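Local coordinates for type C neurotoxin (Clostridium botulinum, PDB 3PME), which forms the receptor-binding domain of a mosaic C/D botulinum neurotoxin and probably attaches it to gangliosides and phosphatidylethanolamine of neuronal membranes, at residues S72-I77 and I195-I200; K119-I124 and I167-E172; S265-K270 and K404-D409. All coordinates share one frame; numbering follows the deposited sequence.

Contact 1: S72-I77 and I195-I200; sequences SFWIKI and IRDFNI
The guanidinium of Arg196 lies flat on one face of the Trp74 indole, the two planes 16° apart and their centres 3.8 Å from each other. NH2 sits over the centre of the indole, 3.6 Å from Trp74 CD2, while Arg196 O meets the edge of the same ring in its plane. The stack is also a cation-pi contact, with CZ above the five-membered ring. Tyr39 and Trp140 make further cation-pi contacts with Arg196, and the ring of Phe142 meets Trp74. The arginine is brought there with CG between the backbone N and the carbonyl carbon (chi1 80°) and then runs extended alongside the tryptophan. Gln217 takes Trp74 NE1 on its side-chain oxygen and Arg196 NH2 on its backbone carbonyl. Within the strand, Arg196 NE makes a weak bond, part of a salt bridge, to OD2 of Asp197, whose OD1 is hydrogen-bonded to Asn41.

Phe73 and Phe198 point the same way from the sheet, but their rings are slid apart and barely overlap; the closest approach is Phe73 CB to Phe198 CD2, 3.7 Å.

The two strands are antiparallel neighbours in the concanavalin-like jelly roll of the N-terminal receptor-binding part, with strand 141-148 flanking 68-77. Trp74 and Arg196 form a hydrogen-bonded pair, Trp74 N to Arg196 O measuring 2.9 Å and almost straight at 174°. Ser72 and Asn199 form another, with Asn199 N 2.9 Å from Ser72 O. Between these pairs the register slips by one residue, a beta bulge at which Asp197 takes positive backbone angles. One water receives a bond from Ser72 OG and gives one to Asp197 O, bridging the strands there. Ile75 and Ile195 form a non-hydrogen-bonded pair, their CG1 atoms 4.1 Å apart, on the face that also carries the two phenylalanines.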
# COMPACT_ATOMS: atom_id res chain seq x y z
N SER A 72 13.73 -10.49 3.39
CA SER A 72 12.48 -9.94 2.87
C SER A 72 11.74 -9.16 3.94
O SER A 72 11.82 -9.47 5.11
CB SER A 72 11.59 -11.04 2.28
OG SER A 72 11.05 -11.87 3.31
N PHE A 73 11.02 -8.12 3.52
CA PHE A 73 10.21 -7.32 4.43
C PHE A 73 9.43 -6.33 3.60
O PHE A 73 9.77 -6.11 2.44
CB PHE A 73 11.10 -6.53 5.41
CG PHE A 73 12.13 -5.65 4.74
CD1 PHE A 73 13.37 -6.17 4.39
CD2 PHE A 73 11.86 -4.32 4.47
CE1 PHE A 73 14.32 -5.38 3.77
CE2 PHE A 73 12.81 -3.51 3.85
CZ PHE A 73 14.06 -4.05 3.49
N TRP A 74 8.39 -5.73 4.17
CA TRP A 74 7.71 -4.62 3.52
C TRP A 74 8.13 -3.35 4.24
O TRP A 74 8.41 -3.37 5.44
CB TRP A 74 6.19 -4.76 3.62
CG TRP A 74 5.65 -6.01 3.03
CD1 TRP A 74 5.88 -7.28 3.46
CD2 TRP A 74 4.78 -6.11 1.90
NE1 TRP A 74 5.20 -8.17 2.67
CE2 TRP A 74 4.53 -7.48 1.70
CE3 TRP A 74 4.18 -5.18 1.04
CZ2 TRP A 74 3.71 -7.95 0.67
CZ3 TRP A 74 3.36 -5.64 0.02
CH2 TRP A 74 3.14 -7.01 -0.16
N ILE A 75 8.13 -2.23 3.53
CA ILE A 75 8.48 -0.96 4.13
C ILE A 75 7.54 0.14 3.60
O ILE A 75 7.03 0.05 2.48
CB ILE A 75 9.98 -0.63 3.87
CG1 ILE A 75 10.46 0.54 4.74
CG2 ILE A 75 10.25 -0.42 2.37
CD1 ILE A 75 11.99 0.64 4.83
N LYS A 76 7.34 1.15 4.43
CA LYS A 76 6.45 2.28 4.13
C LYS A 76 7.14 3.50 4.73
O LYS A 76 7.35 3.55 5.94
CB LYS A 76 5.08 2.05 4.77
CG LYS A 76 4.12 3.22 4.62
CD LYS A 76 2.75 2.81 5.16
CE LYS A 76 1.74 3.98 5.10
NZ LYS A 76 2.04 4.99 6.15
N ILE A 77 7.53 4.45 3.88
CA ILE A 77 8.37 5.57 4.29
C ILE A 77 7.61 6.89 4.13
O ILE A 77 7.15 7.21 3.05
CB ILE A 77 9.70 5.59 3.50
CG1 ILE A 77 10.39 4.23 3.60
CG2 ILE A 77 10.63 6.67 4.04
CD1 ILE A 77 11.39 3.98 2.48
N ILE A 195 7.90 -0.96 9.04
CA ILE A 195 8.37 -2.20 8.41
C ILE A 195 7.42 -3.30 8.85
O ILE A 195 6.88 -3.26 9.96
CB ILE A 195 9.80 -2.52 8.85
CG1 ILE A 195 10.77 -1.53 8.21
CG2 ILE A 195 10.19 -3.97 8.48
CD1 ILE A 195 12.17 -1.57 8.80
N ARG A 196 7.19 -4.29 8.00
CA ARG A 196 6.45 -5.47 8.45
C ARG A 196 7.00 -6.76 7.87
O ARG A 196 7.63 -6.77 6.81
CB ARG A 196 4.95 -5.35 8.16
CG ARG A 196 4.55 -5.68 6.71
CD ARG A 196 3.05 -5.55 6.61
NE ARG A 196 2.46 -6.22 5.46
CZ ARG A 196 2.13 -5.60 4.34
NH1 ARG A 196 2.36 -4.30 4.19
NH2 ARG A 196 1.54 -6.28 3.37
N ASP A 197 6.74 -7.86 8.57
CA ASP A 197 7.07 -9.20 8.11
C ASP A 197 8.55 -9.36 7.78
O ASP A 197 8.92 -9.88 6.73
CB ASP A 197 6.17 -9.61 6.93
CG ASP A 197 4.70 -9.68 7.31
OD1 ASP A 197 4.33 -10.60 8.06
OD2 ASP A 197 3.93 -8.81 6.87
N PHE A 198 9.40 -8.91 8.69
CA PHE A 198 10.84 -9.03 8.48
C PHE A 198 11.32 -10.48 8.63
O PHE A 198 11.12 -11.10 9.69
CB PHE A 198 11.63 -8.12 9.41
CG PHE A 198 13.09 -8.06 9.07
CD1 PHE A 198 13.99 -8.95 9.65
CD2 PHE A 198 13.55 -7.14 8.15
CE1 PHE A 198 15.33 -8.92 9.32
CE2 PHE A 198 14.90 -7.09 7.81
CZ PHE A 198 15.79 -7.99 8.39
N ASN A 199 11.94 -11.01 7.57
CA ASN A 199 12.42 -12.39 7.50
C ASN A 199 13.84 -12.47 6.95
O ASN A 199 14.21 -11.72 6.05
CB ASN A 199 11.55 -13.22 6.56
CG ASN A 199 10.18 -13.51 7.13
OD1 ASN A 199 10.05 -13.77 8.31
ND2 ASN A 199 9.16 -13.49 6.28
N ILE A 200 14.63 -13.42 7.46
CA ILE A 200 15.89 -13.75 6.82
C ILE A 200 15.91 -15.25 6.54
O ILE A 200 15.49 -16.03 7.37
CB ILE A 200 17.10 -13.36 7.69
CG1 ILE A 200 17.10 -11.84 7.92
CG2 ILE A 200 18.42 -13.79 7.00
CD1 ILE A 200 18.22 -11.33 8.80
O HOH W 1 8.70 -10.95 4.27

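Contact 2: K119-I124 and I167-E172; sequences KYKSLI and IEDLDE
Lys121, Leu170 and Lys119 bury the most surface here, with Asp169 as the charged partner of both lysines. Lys121 stands near the start of strand 120-126 and reaches the loop that follows strand 160-166. Its side chain bends at chi2 (-60°) and again at chi4, which swings the ammonium round to the carboxylate of Asp169. Lys121 NZ lies 2.9 Å from Asp169 OD1 and equally 2.9 Å from Asp169 OD2, and each oxygen offers its syn lone pair, so the ammonium sits in the fork of the carboxylate. The backbone carbonyl of Arg166 accepts a further hydrogen bond from the same nitrogen.

Leu170 supplies the apolar half. It slides past Lys121 in the opposite direction, and its CD2 comes 3.9 Å from Lys121 CG. That same methyl also meets Lys119, approaching CG at 3.9 Å and the backbone O of Lys119 at 3.8 Å. Beside them, Ile167 CG2 touches Lys121 CB, and Met153 of strand 152-157 packs against both of these side chains.

Lys119 stays extended throughout, CG opposite the backbone N (chi1 176°), and lies across Leu170 before its NZ arrives near Asp169, where it makes a long salt bridge of 3.9 Å to OD2. The loop is shaped by a type I beta turn from Ile167 to Leu170, closed by Leu170 N to Ile167 O at 3.0 Å. The turn sets Asp169 at the ammonium ends and Leu170 against the aliphatic stems.

The contact joins the sheet holding 108-114 and 120-126 to a loop leaving the sheet of 68-77 and 193-201 in the concanavalin-like fold. The close Lys121 bridge, with a weaker contribution from Lys119, would be expected to favour the charged form of Asp169, while the lysine stems extend the apolar packing round Leu170.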
# COMPACT_ATOMS: atom_id res chain seq x y z
N LYS A 119 35.58 -1.89 1.95
CA LYS A 119 35.08 -1.78 0.59
C LYS A 119 33.63 -2.26 0.59
O LYS A 119 33.28 -3.23 1.27
CB LYS A 119 35.93 -2.63 -0.36
CG LYS A 119 35.45 -2.68 -1.80
CD LYS A 119 36.32 -3.61 -2.65
CE LYS A 119 35.75 -3.77 -4.05
NZ LYS A 119 36.47 -4.81 -4.84
N TYR A 120 32.75 -1.58 -0.14
CA TYR A 120 31.36 -1.99 -0.13
C TYR A 120 30.73 -2.00 -1.52
O TYR A 120 31.25 -1.40 -2.47
CB TYR A 120 30.52 -1.12 0.81
CG TYR A 120 30.34 0.30 0.32
CD1 TYR A 120 31.29 1.27 0.59
CD2 TYR A 120 29.22 0.65 -0.41
CE1 TYR A 120 31.13 2.56 0.14
CE2 TYR A 120 29.05 1.95 -0.86
CZ TYR A 120 30.00 2.90 -0.58
OH TYR A 120 29.84 4.19 -1.02
N LYS A 121 29.63 -2.74 -1.63
CA LYS A 121 28.79 -2.74 -2.83
C LYS A 121 27.39 -2.39 -2.38
O LYS A 121 27.02 -2.65 -1.24
CB LYS A 121 28.79 -4.11 -3.51
CG LYS A 121 30.15 -4.58 -3.98
CD LYS A 121 30.74 -3.62 -5.00
CE LYS A 121 31.99 -4.20 -5.65
NZ LYS A 121 31.63 -5.12 -6.77
N SER A 122 26.60 -1.80 -3.27
CA SER A 122 25.24 -1.42 -2.89
C SER A 122 24.21 -1.72 -3.97
O SER A 122 24.53 -1.76 -5.17
CB SER A 122 25.20 0.06 -2.52
OG SER A 122 25.51 0.87 -3.64
N LEU A 123 22.98 -1.94 -3.53
CA LEU A 123 21.82 -1.99 -4.41
C LEU A 123 21.01 -0.76 -4.05
O LEU A 123 20.76 -0.51 -2.88
CB LEU A 123 20.99 -3.24 -4.12
CG LEU A 123 21.66 -4.57 -4.45
CD1 LEU A 123 20.93 -5.70 -3.73
CD2 LEU A 123 21.64 -4.76 -5.97
N ILE A 124 20.60 -0.01 -5.07
CA ILE A 124 19.89 1.24 -4.84
C ILE A 124 18.61 1.24 -5.65
O ILE A 124 18.60 0.90 -6.83
CB ILE A 124 20.77 2.45 -5.23
CG1 ILE A 124 22.09 2.41 -4.46
CG2 ILE A 124 20.04 3.75 -4.91
CD1 ILE A 124 23.14 3.38 -4.99
N ILE A 167 29.19 -9.14 -6.08
CA ILE A 167 29.82 -9.17 -4.77
C ILE A 167 30.92 -10.22 -4.68
O ILE A 167 31.62 -10.30 -3.67
CB ILE A 167 28.80 -9.38 -3.61
CG1 ILE A 167 28.00 -10.67 -3.82
CG2 ILE A 167 27.87 -8.17 -3.48
CD1 ILE A 167 27.19 -11.08 -2.61
N GLU A 168 31.07 -11.01 -5.73
CA GLU A 168 32.06 -12.08 -5.75
C GLU A 168 33.46 -11.50 -5.67
O GLU A 168 34.41 -12.20 -5.32
CB GLU A 168 31.92 -12.91 -7.04
CG GLU A 168 32.75 -14.18 -7.05
CD GLU A 168 32.76 -14.86 -8.41
OE1 GLU A 168 32.37 -14.21 -9.40
OE2 GLU A 168 33.16 -16.04 -8.47
N ASP A 169 33.59 -10.21 -5.98
CA ASP A 169 34.88 -9.54 -5.97
C ASP A 169 35.21 -8.84 -4.64
O ASP A 169 36.31 -8.31 -4.46
CB ASP A 169 34.98 -8.54 -7.13
CG ASP A 169 33.86 -7.50 -7.11
OD1 ASP A 169 32.73 -7.82 -6.70
OD2 ASP A 169 34.12 -6.35 -7.54
N LEU A 170 34.26 -8.80 -3.71
CA LEU A 170 34.57 -8.29 -2.37
C LEU A 170 35.55 -9.24 -1.72
O LEU A 170 35.64 -10.41 -2.10
CB LEU A 170 33.31 -8.21 -1.50
CG LEU A 170 32.33 -7.06 -1.76
CD1 LEU A 170 31.11 -7.16 -0.85
CD2 LEU A 170 33.02 -5.72 -1.59
N ASP A 171 36.29 -8.75 -0.74
CA ASP A 171 37.06 -9.66 0.10
C ASP A 171 36.15 -10.17 1.21
O ASP A 171 34.92 -10.07 1.09
CB ASP A 171 38.32 -8.96 0.61
CG ASP A 171 39.28 -8.65 -0.52
OD1 ASP A 171 39.59 -9.58 -1.30
OD2 ASP A 171 39.71 -7.48 -0.66
N GLU A 172 36.72 -10.74 2.27
CA GLU A 172 35.90 -11.37 3.29
C GLU A 172 34.85 -10.44 3.90
O GLU A 172 35.13 -9.27 4.19
CB GLU A 172 36.78 -11.95 4.40
CG GLU A 172 37.65 -13.13 3.98
CD GLU A 172 39.05 -12.72 3.54
OE1 GLU A 172 39.26 -11.56 3.13
OE2 GLU A 172 39.95 -13.58 3.60

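Contact 3: S265-K270 and K404-D409; sequences SKLYTK and KFISRD. With SO4 (sulfate ion), chain C.
Tyr268 accepts the hydrogen bond across the contact: Asp409 N points to Tyr268 OH at 3.1 Å and 167°. The phenol oxygen is also hydrogen-bonded to the backbone O of Trp412.

A CH-pi contact involves the same ring. Arg408 CG stands 4.0 Å from the centroid of the Tyr268 ring and only 5° off its normal. A bend at chi3 carries the arginine onward so that Tyr268 CD2 comes over one guanidinium face, 3.7 Å from Arg408 CZ, with the two planes 35° apart.

Apolar contacts meet the ring at its edge, where Ile406 CG2 approaches Tyr268 CE1 to 3.7 Å. Ile406 CD1 turns to Leu267, 4.2 Å from its CD2. Together these fasten a loop to segment 404-409 in the trefoil-type C-terminal part.

Ionic binding occurs apart from this packing: Lys270 NZ gives a 3.0 Å hydrogen bond to O3 of a sulfate, probably from the crystallisation liquor, which Tyr248, Asn271 and Tyr299 also hold. At the buried end of the tyrosine, two backbone groups, Asp409 N and Trp412 O, thus hold the phenol oxygen in place, while the aliphatic part of Arg408 covers one ring face.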
# COMPACT_ATOMS: atom_id res chain seq x y z
N SER A 265 -1.89 20.12 -6.32
CA SER A 265 -0.79 19.35 -5.74
C SER A 265 -1.19 18.55 -4.50
O SER A 265 -0.35 17.87 -3.90
CB SER A 265 0.38 20.27 -5.38
OG SER A 265 0.12 21.01 -4.20
N LYS A 266 -2.45 18.62 -4.10
CA LYS A 266 -2.89 18.00 -2.85
C LYS A 266 -3.66 16.71 -3.05
O LYS A 266 -4.50 16.61 -3.96
CB LYS A 266 -3.73 18.98 -2.03
CG LYS A 266 -2.93 20.11 -1.41
CD LYS A 266 -3.83 21.22 -0.92
CE LYS A 266 -4.79 20.76 0.16
NZ LYS A 266 -5.58 21.92 0.69
N LEU A 267 -3.39 15.72 -2.20
CA LEU A 267 -4.16 14.48 -2.19
C LEU A 267 -5.43 14.57 -1.36
O LEU A 267 -6.41 13.89 -1.65
CB LEU A 267 -3.31 13.34 -1.65
CG LEU A 267 -2.09 12.94 -2.46
CD1 LEU A 267 -1.38 11.82 -1.74
CD2 LEU A 267 -2.55 12.52 -3.84
N TYR A 268 -5.40 15.35 -0.29
CA TYR A 268 -6.56 15.43 0.58
C TYR A 268 -7.39 16.60 0.10
O TYR A 268 -7.01 17.76 0.30
CB TYR A 268 -6.16 15.61 2.04
CG TYR A 268 -5.20 14.56 2.57
CD1 TYR A 268 -5.30 13.23 2.17
CD2 TYR A 268 -4.22 14.89 3.50
CE1 TYR A 268 -4.43 12.27 2.66
CE2 TYR A 268 -3.35 13.94 4.00
CZ TYR A 268 -3.45 12.64 3.58
OH TYR A 268 -2.57 11.70 4.09
N THR A 269 -8.51 16.28 -0.55
CA THR A 269 -9.28 17.27 -1.30
C THR A 269 -10.57 17.66 -0.56
O THR A 269 -10.52 18.33 0.47
CB THR A 269 -9.56 16.77 -2.73
OG1 THR A 269 -10.25 15.52 -2.67
CG2 THR A 269 -8.24 16.58 -3.51
N LYS A 270 -11.72 17.23 -1.08
CA LYS A 270 -13.03 17.56 -0.49
C LYS A 270 -13.99 16.38 -0.56
O LYS A 270 -13.81 15.46 -1.37
CB LYS A 270 -13.66 18.73 -1.26
CG LYS A 270 -12.88 20.02 -1.23
CD LYS A 270 -13.62 21.10 -1.99
CE LYS A 270 -15.09 21.06 -1.67
NZ LYS A 270 -15.74 22.39 -1.88
N LYS A 404 -9.31 4.03 -6.18
CA LYS A 404 -8.44 4.06 -5.01
C LYS A 404 -9.10 4.91 -3.94
O LYS A 404 -9.99 5.72 -4.22
CB LYS A 404 -7.05 4.61 -5.35
CG LYS A 404 -6.26 3.74 -6.31
CD LYS A 404 -4.87 4.35 -6.50
CE LYS A 404 -3.94 3.40 -7.22
NZ LYS A 404 -2.55 3.91 -7.22
N PHE A 405 -8.66 4.69 -2.70
CA PHE A 405 -9.28 5.32 -1.54
C PHE A 405 -8.19 5.93 -0.68
O PHE A 405 -7.39 5.22 -0.06
CB PHE A 405 -10.09 4.28 -0.77
CG PHE A 405 -11.25 3.73 -1.55
CD1 PHE A 405 -12.47 4.36 -1.52
CD2 PHE A 405 -11.10 2.59 -2.33
CE1 PHE A 405 -13.55 3.87 -2.26
CE2 PHE A 405 -12.16 2.09 -3.07
CZ PHE A 405 -13.39 2.73 -3.03
N ILE A 406 -8.15 7.26 -0.65
CA ILE A 406 -7.05 7.93 0.05
C ILE A 406 -7.45 8.27 1.46
O ILE A 406 -8.30 9.13 1.67
CB ILE A 406 -6.60 9.20 -0.67
CG1 ILE A 406 -6.24 8.90 -2.13
CG2 ILE A 406 -5.40 9.80 0.06
CD1 ILE A 406 -5.91 10.16 -2.92
N SER A 407 -6.85 7.60 2.43
CA SER A 407 -7.05 7.93 3.84
C SER A 407 -6.08 9.03 4.27
O SER A 407 -4.99 9.18 3.69
CB SER A 407 -6.82 6.68 4.69
OG SER A 407 -5.52 6.15 4.39
N ARG A 408 -6.46 9.78 5.30
CA ARG A 408 -5.51 10.68 5.93
C ARG A 408 -4.59 9.83 6.79
O ARG A 408 -4.97 9.30 7.82
CB ARG A 408 -6.24 11.74 6.76
CG ARG A 408 -7.10 12.63 5.87
CD ARG A 408 -7.60 13.85 6.62
NE ARG A 408 -6.54 14.83 6.84
CZ ARG A 408 -6.47 16.01 6.24
NH1 ARG A 408 -7.41 16.37 5.37
NH2 ARG A 408 -5.46 16.83 6.51
N ASP A 409 -3.37 9.67 6.30
CA ASP A 409 -2.41 8.74 6.89
C ASP A 409 -1.29 9.56 7.53
O ASP A 409 -0.89 10.58 6.99
CB ASP A 409 -1.87 7.82 5.77
CG ASP A 409 -0.89 6.78 6.28
OD1 ASP A 409 -1.30 5.63 6.56
OD2 ASP A 409 0.29 7.13 6.41
S SO4 C . -18.77 21.17 -3.86
O1 SO4 C . -17.88 21.35 -5.01
O2 SO4 C . -18.49 19.92 -3.18
O3 SO4 C . -18.57 22.28 -2.93
O4 SO4 C . -20.16 21.15 -4.32

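Contacts 1 and 2 belong to the N-terminal, concanavalin-like part, and contact 3 to the C-terminal, trefoil-type part. Along the chain, contact 2 falls wholly between the two strands that contact 1 pairs, and contact 3 follows both. The centres of contacts 1 and 2 are about 23 Å apart: one lies inside the sheet of 68-77 and 193-201, the other between strand 120-126 and the loop after strand 160-166, centred about 31 Å from the centre of the chain. Contact 3 is centred about 25 Å from contact 1 and about 41 Å from contact 2. The first and third nevertheless touch, through a salt bridge from Lys76 NZ to Asp409 OD2 (2.8 Å), which ties the two parts together.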